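Local coordinates for mandelate racemase/muconate lactonizing enzyme family protein (Roseovarius nubinhibens ISM, PDB 3U4F), which probably acts as a magnesium-dependent hydro-lyase of the enolase superfamily, with its metal ion held in a TIM-barrel active site, at residues Glu231-Tyr236 / Glu240-Val245; Glu257-Leu262 / Arg266-Met271; Arg295-Ala300 / Ile325-Lys330. All coordinates share one frame; numbering follows the deposited sequence.

Interaction 1: residues Glu231-Tyr236 / Glu240-Val245. With MG (magnesium ion), chain E; GAI (guanidine), chain F.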
loop_
_atom_site.group_PDB
_atom_site.type_symbol
_atom_site.label_atom_id
_atom_site.label_comp_id
_atom_site.label_asym_id
_atom_site.label_seq_id
_atom_site.Cartn_x
_atom_site.Cartn_y
_atom_site.Cartn_z
ATOM N N GLU A 231 -14.781 -12.734 13.013
ATOM C CA GLU A 231 -13.918 -11.741 12.415
ATOM C C GLU A 231 -13.128 -12.294 11.227
ATOM O O GLU A 231 -12.599 -13.383 11.300
ATOM C CB GLU A 231 -12.983 -11.206 13.495
ATOM C CG GLU A 231 -11.980 -10.177 13.009
ATOM C CD GLU A 231 -11.371 -9.415 14.169
ATOM O OE1 GLU A 231 -11.969 -9.457 15.289
ATOM O OE2 GLU A 231 -10.319 -8.757 13.948
ATOM N N GLU A 232 -13.082 -11.498 10.161
ATOM C CA GLU A 232 -12.262 -11.714 8.970
ATOM C C GLU A 232 -12.405 -13.141 8.440
ATOM O O GLU A 232 -11.434 -13.854 8.326
ATOM C CB GLU A 232 -10.786 -11.326 9.249
ATOM C CG GLU A 232 -9.941 -11.065 7.995
ATOM C CD GLU A 232 -8.568 -10.504 8.348
ATOM O OE1 GLU A 232 -8.554 -9.516 9.111
ATOM O OE2 GLU A 232 -7.532 -11.036 7.843
ATOM N N PRO A 233 -13.646 -13.570 8.146
ATOM C CA PRO A 233 -13.850 -14.987 7.753
ATOM C C PRO A 233 -13.106 -15.342 6.472
ATOM O O PRO A 233 -12.614 -16.474 6.319
ATOM C CB PRO A 233 -15.376 -15.067 7.486
ATOM C CG PRO A 233 -15.835 -13.623 7.299
ATOM C CD PRO A 233 -14.922 -12.833 8.256
ATOM N N CYS A 234 -13.067 -14.378 5.554
ATOM C CA CYS A 234 -12.517 -14.555 4.211
ATOM C C CYS A 234 -11.347 -13.590 3.960
ATOM O O CYS A 234 -11.244 -12.541 4.606
ATOM C CB CYS A 234 -13.603 -14.231 3.196
ATOM S SG CYS A 234 -15.088 -15.306 3.308
ATOM N N PRO A 235 -10.518 -13.882 2.958
ATOM C CA PRO A 235 -9.479 -12.913 2.588
ATOM C C PRO A 235 -9.976 -11.462 2.607
ATOM O O PRO A 235 -10.934 -11.108 1.902
ATOM C CB PRO A 235 -9.095 -13.355 1.162
ATOM C CG PRO A 235 -9.251 -14.906 1.271
ATOM C CD PRO A 235 -10.570 -15.024 2.010
ATOM N N TYR A 236 -9.326 -10.623 3.412
ATOM C CA TYR A 236 -9.867 -9.301 3.691
ATOM C C TYR A 236 -9.973 -8.443 2.431
ATOM O O TYR A 236 -10.775 -7.535 2.361
ATOM C CB TYR A 236 -9.027 -8.606 4.777
ATOM C CG TYR A 236 -7.656 -8.143 4.340
ATOM C CD1 TYR A 236 -7.509 -6.944 3.612
ATOM C CD2 TYR A 236 -6.501 -8.860 4.687
ATOM C CE1 TYR A 236 -6.240 -6.486 3.211
ATOM C CE2 TYR A 236 -5.203 -8.398 4.278
ATOM C CZ TYR A 236 -5.106 -7.213 3.551
ATOM O OH TYR A 236 -3.862 -6.698 3.170
ATOM N N GLU A 240 -16.453 -8.894 -1.655
ATOM C CA GLU A 240 -17.690 -9.599 -2.021
ATOM C C GLU A 240 -17.809 -10.946 -1.349
ATOM O O GLU A 240 -18.921 -11.383 -1.078
ATOM C CB GLU A 240 -17.854 -9.716 -3.528
ATOM C CG GLU A 240 -18.354 -8.463 -4.170
ATOM C CD GLU A 240 -18.510 -8.644 -5.667
ATOM O OE1 GLU A 240 -17.545 -9.151 -6.305
ATOM O OE2 GLU A 240 -19.593 -8.311 -6.202
ATOM N N GLN A 241 -16.681 -11.599 -1.055
ATOM C CA GLN A 241 -16.711 -12.862 -0.289
ATOM C C GLN A 241 -17.216 -12.620 1.131
ATOM O O GLN A 241 -18.107 -13.332 1.641
ATOM C CB GLN A 241 -15.337 -13.525 -0.257
ATOM C CG GLN A 241 -14.824 -14.022 -1.632
ATOM C CD GLN A 241 -13.507 -14.766 -1.543
ATOM O OE1 GLN A 241 -13.113 -15.226 -0.479
ATOM N NE2 GLN A 241 -12.814 -14.886 -2.668
ATOM N N THR A 242 -16.640 -11.608 1.779
ATOM C CA THR A 242 -17.049 -11.272 3.150
ATOM C C THR A 242 -18.542 -10.893 3.214
ATOM O O THR A 242 -19.248 -11.305 4.124
ATOM C CB THR A 242 -16.167 -10.134 3.695
ATOM O OG1 THR A 242 -14.789 -10.546 3.605
ATOM C CG2 THR A 242 -16.525 -9.822 5.150
ATOM N N LYS A 243 -19.012 -10.115 2.241
ATOM C CA LYS A 243 -20.442 -9.770 2.173
ATOM C C LYS A 243 -21.333 -11.019 2.065
ATOM O O LYS A 243 -22.350 -11.141 2.754
ATOM C CB LYS A 243 -20.684 -8.850 0.989
ATOM C CG LYS A 243 -22.115 -8.326 0.851
ATOM C CD LYS A 243 -22.173 -7.327 -0.294
ATOM C CE LYS A 243 -23.569 -7.181 -0.892
ATOM N NZ LYS A 243 -24.381 -6.325 -0.007
ATOM N N GLU A 244 -20.960 -11.953 1.192
ATOM C CA GLU A 244 -21.718 -13.204 1.107
ATOM C C GLU A 244 -21.865 -13.890 2.465
ATOM O O GLU A 244 -22.945 -14.407 2.806
ATOM C CB GLU A 244 -21.076 -14.182 0.119
ATOM C CG GLU A 244 -22.075 -15.280 -0.289
ATOM C CD GLU A 244 -21.452 -16.366 -1.157
ATOM O OE1 GLU A 244 -20.456 -16.074 -1.880
ATOM O OE2 GLU A 244 -21.985 -17.504 -1.089
ATOM N N VAL A 245 -20.782 -13.913 3.237
ATOM C CA VAL A 245 -20.822 -14.526 4.558
ATOM C C VAL A 245 -21.743 -13.777 5.528
ATOM O O VAL A 245 -22.601 -14.400 6.173
ATOM C CB VAL A 245 -19.405 -14.688 5.139
ATOM C CG1 VAL A 245 -19.453 -15.372 6.498
ATOM C CG2 VAL A 245 -18.531 -15.485 4.137
HETATM MG MG MG E . -8.428 -9.545 13.581
HETATM C C GAI F . -6.821 -9.501 15.590
HETATM N N1 GAI F . -6.070 -9.507 16.660
HETATM N N2 GAI F . -6.447 -10.020 14.366
HETATM N N3 GAI F . -8.031 -8.917 15.619
HETATM O O HOH W 1 -8.513 -10.427 11.802
HETATM O O HOH W 2 -13.221 -11.239 5.753
HETATM O O HOH W 3 -13.594 -8.235 3.094
#
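Gln241 meets Cys234 and Pro235 where the loop 231-236 of the TIM barrel, leaving strand 229-231, turns back onto helix 239-248. The helix packs against the same loop whose first residue binds the active-site metal. With CG anti to the carbonyl carbon (chi1 -66°) and the chain extended beyond it, Gln241 reaches obliquely across Pro235, its OE1 3.6 Å from Pro235 CD. Its CB meanwhile rests beside the CB of Cys234. These are van der Waals contacts, and no direct hydrogen bond crosses between the two segments.

Thr242, the next residue, supplies the polar link through water. Its OG1 is 2.7 Å from water 2, which donates to Cys234 O, and 2.7 Å from water 3, which donates to Tyr236 O. Two waters thus grip the buried hydroxyl and tie two loop carbonyls to the helix.

One turn beyond Gln241, Val245 divides its two methyls between neighbouring loop residues. CG2 presses on the sulfur, with Val245 CG2 to Cys234 SG at 3.5 Å, while CG1 passes Pro233 CG at 4.1 Å, the two side chains sliding past each other in opposite directions. Val253 of strand 253-255 and Ala215 of helix 212-224 also pack on Pro233 and Val245, burying this apolar patch between the barrel strands and the surrounding helices.

At the start of the loop, where strand 229-231 ends, Glu231 shares the magnesium ion with Asp205 and Glu257, and its OE1 is salt-bridged to Lys167. Glu231 OE2 sits 2.1 Å from the magnesium, which also takes N2 and N3 of the guanidine.

Interaction 2: residues Glu257-Leu262 / Arg266-Met271. With MG (magnesium ion), chain E; GAI (guanidine), chain F.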
loop_
_atom_site.group_PDB
_atom_site.type_symbol
_atom_site.label_atom_id
_atom_site.label_comp_id
_atom_site.label_asym_id
_atom_site.label_seq_id
_atom_site.Cartn_x
_atom_site.Cartn_y
_atom_site.Cartn_z
ATOM N N GLU A 257 -9.192 -4.533 9.767
ATOM C CA GLU A 257 -7.949 -4.162 10.429
ATOM C C GLU A 257 -6.802 -3.862 9.473
ATOM O O GLU A 257 -5.976 -3.014 9.800
ATOM C CB GLU A 257 -7.519 -5.171 11.482
ATOM C CG GLU A 257 -7.032 -6.507 10.920
ATOM C CD GLU A 257 -6.967 -7.526 12.003
ATOM O OE1 GLU A 257 -8.014 -7.753 12.678
ATOM O OE2 GLU A 257 -5.874 -8.105 12.170
ATOM N N GLN A 258 -6.771 -4.513 8.298
ATOM C CA GLN A 258 -5.692 -4.230 7.296
ATOM C C GLN A 258 -6.055 -3.178 6.281
ATOM O O GLN A 258 -5.279 -2.883 5.386
ATOM C CB GLN A 258 -5.261 -5.499 6.547
ATOM C CG GLN A 258 -4.502 -6.476 7.394
ATOM C CD GLN A 258 -5.368 -7.513 8.108
ATOM O OE1 GLN A 258 -6.552 -7.719 7.796
ATOM N NE2 GLN A 258 -4.747 -8.228 9.020
ATOM N N ASP A 259 -7.234 -2.591 6.414
ATOM C CA ASP A 259 -7.684 -1.603 5.458
ATOM C C ASP A 259 -7.194 -0.201 5.801
ATOM O O ASP A 259 -7.608 0.374 6.806
ATOM C CB ASP A 259 -9.202 -1.643 5.392
ATOM C CG ASP A 259 -9.686 -2.830 4.594
ATOM O OD1 ASP A 259 -9.606 -2.759 3.342
ATOM O OD2 ASP A 259 -10.067 -3.847 5.204
ATOM N N CYS A 260 -6.328 0.338 4.947
ATOM C CA CYS A 260 -5.727 1.641 5.214
ATOM C C CYS A 260 -6.187 2.680 4.166
ATOM O O CYS A 260 -5.832 3.848 4.233
ATOM C CB CYS A 260 -4.191 1.502 5.249
ATOM S SG CYS A 260 -3.459 0.959 3.712
ATOM N N ASP A 261 -7.027 2.247 3.228
ATOM C CA ASP A 261 -7.449 3.080 2.085
ATOM C C ASP A 261 -8.867 3.586 2.339
ATOM O O ASP A 261 -9.798 2.794 2.408
ATOM C CB ASP A 261 -7.380 2.244 0.785
ATOM C CG ASP A 261 -7.876 2.997 -0.458
ATOM O OD1 ASP A 261 -8.402 4.122 -0.361
ATOM O OD2 ASP A 261 -7.728 2.440 -1.570
ATOM N N LEU A 262 -9.041 4.901 2.447
ATOM C CA LEU A 262 -10.371 5.467 2.737
ATOM C C LEU A 262 -11.415 5.175 1.656
ATOM O O LEU A 262 -12.617 5.093 1.951
ATOM C CB LEU A 262 -10.315 6.970 3.029
ATOM C CG LEU A 262 -9.579 7.421 4.295
ATOM C CD1 LEU A 262 -9.471 8.929 4.365
ATOM C CD2 LEU A 262 -10.230 6.882 5.591
ATOM N N ARG A 266 -15.002 3.267 2.201
ATOM C CA ARG A 266 -16.285 3.753 1.723
ATOM C C ARG A 266 -17.021 2.646 0.991
ATOM O O ARG A 266 -18.225 2.462 1.213
ATOM C CB ARG A 266 -16.146 4.979 0.823
ATOM C CG ARG A 266 -17.555 5.541 0.450
ATOM C CD ARG A 266 -17.505 6.851 -0.295
ATOM N NE ARG A 266 -16.407 6.925 -1.258
ATOM C CZ ARG A 266 -16.363 6.317 -2.439
ATOM N NH1 ARG A 266 -17.363 5.552 -2.853
ATOM N NH2 ARG A 266 -15.305 6.493 -3.214
ATOM N N ARG A 267 -16.297 1.914 0.135
ATOM C CA ARG A 267 -16.877 0.804 -0.628
ATOM C C ARG A 267 -17.408 -0.284 0.305
ATOM O O ARG A 267 -18.534 -0.793 0.113
ATOM C CB ARG A 267 -15.838 0.246 -1.624
ATOM C CG ARG A 267 -16.283 -0.945 -2.481
ATOM C CD ARG A 267 -15.211 -1.357 -3.528
ATOM N NE ARG A 267 -15.715 -2.521 -4.251
ATOM C CZ ARG A 267 -15.288 -3.780 -4.103
ATOM N NH1 ARG A 267 -14.278 -4.071 -3.291
ATOM N NH2 ARG A 267 -15.863 -4.758 -4.796
HETATM N N MSE A 268 -16.608 -0.637 1.322
HETATM C CA MSE A 268 -16.963 -1.740 2.227
HETATM C C MSE A 268 -18.224 -1.382 3.023
HETATM O O MSE A 268 -19.117 -2.216 3.216
HETATM C CB MSE A 268 -15.814 -2.001 3.200
HETATM C CG MSE A 268 -16.061 -3.185 4.143
HETATM SE SE MSE A 268 -14.953 -3.150 5.762
HETATM C CE MSE A 268 -13.212 -2.571 4.984
ATOM N N ILE A 269 -18.293 -0.130 3.463
ATOM C CA ILE A 269 -19.420 0.320 4.296
ATOM C C ILE A 269 -20.686 0.494 3.434
ATOM O O ILE A 269 -21.778 0.083 3.851
ATOM C CB ILE A 269 -19.040 1.586 5.108
ATOM C CG1 ILE A 269 -17.997 1.212 6.185
ATOM C CG2 ILE A 269 -20.282 2.274 5.715
ATOM C CD1 ILE A 269 -17.337 2.393 6.902
ATOM N N ASP A 270 -20.528 1.088 2.250
ATOM C CA ASP A 270 -21.654 1.325 1.318
ATOM C C ASP A 270 -22.330 0.008 0.893
ATOM O O ASP A 270 -23.556 -0.053 0.749
ATOM C CB ASP A 270 -21.168 2.060 0.064
ATOM C CG ASP A 270 -21.000 3.575 0.268
ATOM O OD1 ASP A 270 -21.252 4.117 1.380
ATOM O OD2 ASP A 270 -20.605 4.230 -0.717
HETATM N N MSE A 271 -21.547 -1.055 0.723
HETATM C CA MSE A 271 -22.103 -2.364 0.358
HETATM C C MSE A 271 -22.504 -3.212 1.563
HETATM O O MSE A 271 -23.002 -4.327 1.392
HETATM C CB MSE A 271 -21.108 -3.137 -0.514
HETATM C CG MSE A 271 -19.924 -3.606 0.253
HETATM SE SE MSE A 271 -18.448 -4.191 -0.921
HETATM C CE MSE A 271 -19.137 -5.918 -1.185
HETATM MG MG MG E . -8.428 -9.545 13.581
HETATM C C GAI F . -6.821 -9.501 15.590
HETATM N N1 GAI F . -6.070 -9.507 16.660
HETATM N N2 GAI F . -6.447 -10.020 14.366
HETATM N N3 GAI F . -8.031 -8.917 15.619
HETATM O O HOH W 1 -8.513 -10.427 11.802
#
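Asp259 and the selenomethionine Met268 come at each other from opposite directions, the methyl of one set against the carboxylate of the other. Met268 leaves helix 262-270 with CG anti to the backbone N (chi1 -177°), then bends at the selenium (chi3 -41°), which brings CE above the plane of the acid. Met268 CE lies 3.4 Å from Asp259 OD2 and 3.6 Å from Asp259 CG, so the methyl covers the carboxylate from one side. Leu239 of helix 239-248 also packs on Met268.

Further along the chain, the contact is the first turn of the helix itself. Arg266 N donates to Leu262 O at 3.0 Å, the i to i+4 bond of an alpha-helix, while Asp261 is the N-cap and its OD1 accepts from Thr263 N. Arg266 then carries its guanidinium outward to a salt bridge with Glu238 of the second subunit.

This beta-alpha loop of the barrel begins at the active site, where Glu257 OE1 binds the magnesium ion at 2.0 Å alongside Asp205 and Glu231. Its other oxygen, OE2, is salt-bridged to Lys94 of the second subunit, so the dimer partner reaches the metal site.

Because a methyl can offer Asp259 neither a charge nor a conventional hydrogen bond, its meeting with Met268 is essentially van der Waals, and the directional bonding of this contact falls to the backbone.

Interaction 3: residues Arg295-Ala300 / Ile325-Lys330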
loop_
_atom_site.group_PDB
_atom_site.type_symbol
_atom_site.label_atom_id
_atom_site.label_comp_id
_atom_site.label_asym_id
_atom_site.label_seq_id
_atom_site.Cartn_x
_atom_site.Cartn_y
_atom_site.Cartn_z
ATOM N N ARG A 295 -17.225 7.877 11.330
ATOM C CA ARG A 295 -18.377 8.682 10.848
ATOM C C ARG A 295 -19.106 8.029 9.665
ATOM O O ARG A 295 -20.339 8.054 9.617
ATOM C CB ARG A 295 -17.980 10.111 10.499
ATOM C CG ARG A 295 -17.732 10.992 11.725
ATOM C CD ARG A 295 -17.220 12.384 11.301
ATOM N NE ARG A 295 -16.216 12.869 12.261
ATOM C CZ ARG A 295 -14.947 13.167 11.961
ATOM N NH1 ARG A 295 -14.490 13.079 10.713
ATOM N NH2 ARG A 295 -14.143 13.590 12.927
HETATM N N MSE A 296 -18.354 7.465 8.705
HETATM C CA MSE A 296 -18.982 6.683 7.624
HETATM C C MSE A 296 -19.811 5.520 8.192
HETATM O O MSE A 296 -20.963 5.285 7.761
HETATM C CB MSE A 296 -17.924 6.095 6.683
HETATM C CG MSE A 296 -17.095 7.118 5.930
HETATM SE SE MSE A 296 -15.871 6.081 4.773
HETATM C CE MSE A 296 -14.202 7.117 5.025
ATOM N N ALA A 297 -19.220 4.801 9.144
ATOM C CA ALA A 297 -19.908 3.694 9.824
ATOM C C ALA A 297 -21.155 4.167 10.584
ATOM O O ALA A 297 -22.221 3.516 10.544
ATOM C CB ALA A 297 -18.933 2.969 10.781
ATOM N N GLU A 298 -21.036 5.315 11.246
ATOM C CA GLU A 298 -22.144 5.885 12.010
ATOM C C GLU A 298 -23.374 6.167 11.107
ATOM O O GLU A 298 -24.518 5.868 11.478
ATOM C CB GLU A 298 -21.679 7.177 12.688
ATOM C CG GLU A 298 -22.745 7.871 13.557
ATOM C CD GLU A 298 -22.273 9.229 14.068
ATOM O OE1 GLU A 298 -21.064 9.584 13.928
ATOM O OE2 GLU A 298 -23.122 9.940 14.626
ATOM N N ALA A 299 -23.111 6.742 9.935
ATOM C CA ALA A 299 -24.147 7.043 8.921
ATOM C C ALA A 299 -24.813 5.770 8.393
ATOM O O ALA A 299 -25.950 5.799 7.912
ATOM C CB ALA A 299 -23.556 7.849 7.770
ATOM N N ALA A 300 -24.103 4.658 8.479
ATOM C CA ALA A 300 -24.623 3.357 8.057
ATOM C C ALA A 300 -25.138 2.520 9.233
ATOM O O ALA A 300 -25.480 1.336 9.058
ATOM C CB ALA A 300 -23.523 2.578 7.292
ATOM N N ILE A 325 -16.398 8.041 20.528
ATOM C CA ILE A 325 -17.257 7.966 19.336
ATOM C C ILE A 325 -18.671 7.497 19.708
ATOM O O ILE A 325 -18.833 6.653 20.577
ATOM C CB ILE A 325 -16.639 7.082 18.223
ATOM C CG1 ILE A 325 -16.359 5.677 18.748
ATOM C CG2 ILE A 325 -15.350 7.744 17.704
ATOM C CD1 ILE A 325 -16.136 4.655 17.635
ATOM N N PRO A 326 -19.695 8.053 19.053
ATOM C CA PRO A 326 -21.055 7.710 19.512
ATOM C C PRO A 326 -21.440 6.276 19.120
ATOM O O PRO A 326 -22.339 5.675 19.735
ATOM C CB PRO A 326 -21.939 8.731 18.777
ATOM C CG PRO A 326 -21.150 9.159 17.572
ATOM C CD PRO A 326 -19.690 9.112 18.028
ATOM N N ASN A 327 -20.768 5.735 18.102
ATOM C CA ASN A 327 -21.028 4.374 17.644
ATOM C C ASN A 327 -19.913 3.385 18.045
ATOM O O ASN A 327 -19.575 2.464 17.284
ATOM C CB ASN A 327 -21.290 4.337 16.121
ATOM C CG ASN A 327 -20.104 4.870 15.296
ATOM O OD1 ASN A 327 -19.379 5.745 15.736
ATOM N ND2 ASN A 327 -19.925 4.344 14.096
ATOM N N ALA A 328 -19.358 3.558 19.240
ATOM C CA ALA A 328 -18.390 2.588 19.790
ATOM C C ALA A 328 -18.984 1.197 19.845
ATOM O O ALA A 328 -20.154 1.035 20.234
ATOM C CB ALA A 328 -17.931 3.016 21.183
ATOM N N GLY A 329 -18.210 0.196 19.406
ATOM C CA GLY A 329 -18.585 -1.202 19.594
ATOM C C GLY A 329 -18.547 -1.678 21.043
ATOM O O GLY A 329 -18.486 -0.860 21.988
ATOM N N LYS A 330 -18.542 -3.000 21.237
ATOM C CA LYS A 330 -18.846 -3.553 22.560
ATOM C C LYS A 330 -17.685 -3.529 23.535
ATOM O O LYS A 330 -17.876 -3.628 24.739
ATOM C CB LYS A 330 -19.358 -4.993 22.440
ATOM C CG LYS A 330 -20.686 -5.131 21.687
ATOM C CD LYS A 330 -20.997 -6.613 21.425
ATOM C CE LYS A 330 -22.403 -6.792 20.817
ATOM N NZ LYS A 330 -22.574 -8.252 20.480
HETATM O O HOH W 4 -18.673 8.388 14.574
#
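With CG held between its backbone N and carbonyl carbon (chi1 60°), Asn327 points its amide at the helix around Glu298, whose CG is anti to the backbone N (chi1 -179°) and whose chain runs on extended, which brings its carboxylate to the CG corner of Pro326. The contact belongs to the TIM barrel: Pro326 and Asn327 are the middle residues of a type I beta turn, Ile325 to Ala328, in the loop that leads from helix 313-322 into strand 332-335, and they pack on the C-terminal part of helix 287-299.

The amide nitrogen comes in close beside the helix backbone. Asn327 ND2 is 3.2 Å from Glu298 N, but both are donors and do not bond to each other. It donates instead to Leu302 O, in the chain just beyond the helix, and to Ala294 O, the carbonyl one helical turn before Glu298. On the helix side two carbons pack against it: Ala297 CB lies 3.7 Å from Asn327 ND2, and Glu298 CB 3.6 Å from the same nitrogen. Were Asn327 replaced by alanine, the carbonyls of Leu302 and Ala294 would probably lose the donor they share, and the turn would be less firmly fixed to the helix end.

Further out, the proline ring and the glutamate cross at about a right angle. Pro326 CG sits over the face of the carboxylate, 3.6 Å from Glu298 OE2 and almost as near to the other oxygen, a van der Waals contact at the exposed edge. The same carboxylate takes part in a second, polar link between the segments: water 4 donates one proton to Glu298 OE1 at 2.8 Å and the other to Asn327 OD1 at 3.0 Å.

From the N terminus the three contacts follow in series, without nesting or crossing. Interaction 1 closes the short loop between strand 229-231 and helix 239-248; interaction 2 does the same for the next strand and helix, 253-255 and 262-270. These two touch: both supply the magnesium site and share water 1, and Lys243 NZ probably hydrogen-bonds to Met271 O, just past the end of helix 262-270. Interaction 3 closes a longer excursion, joining the end of helix 287-299 to the loop before strand 332-335. It stays clear of interaction 1 but abuts interaction 2, where Ile269 packs on Ala300, so helices 262-270 and 287-299 pack side by side on the outside of the barrel.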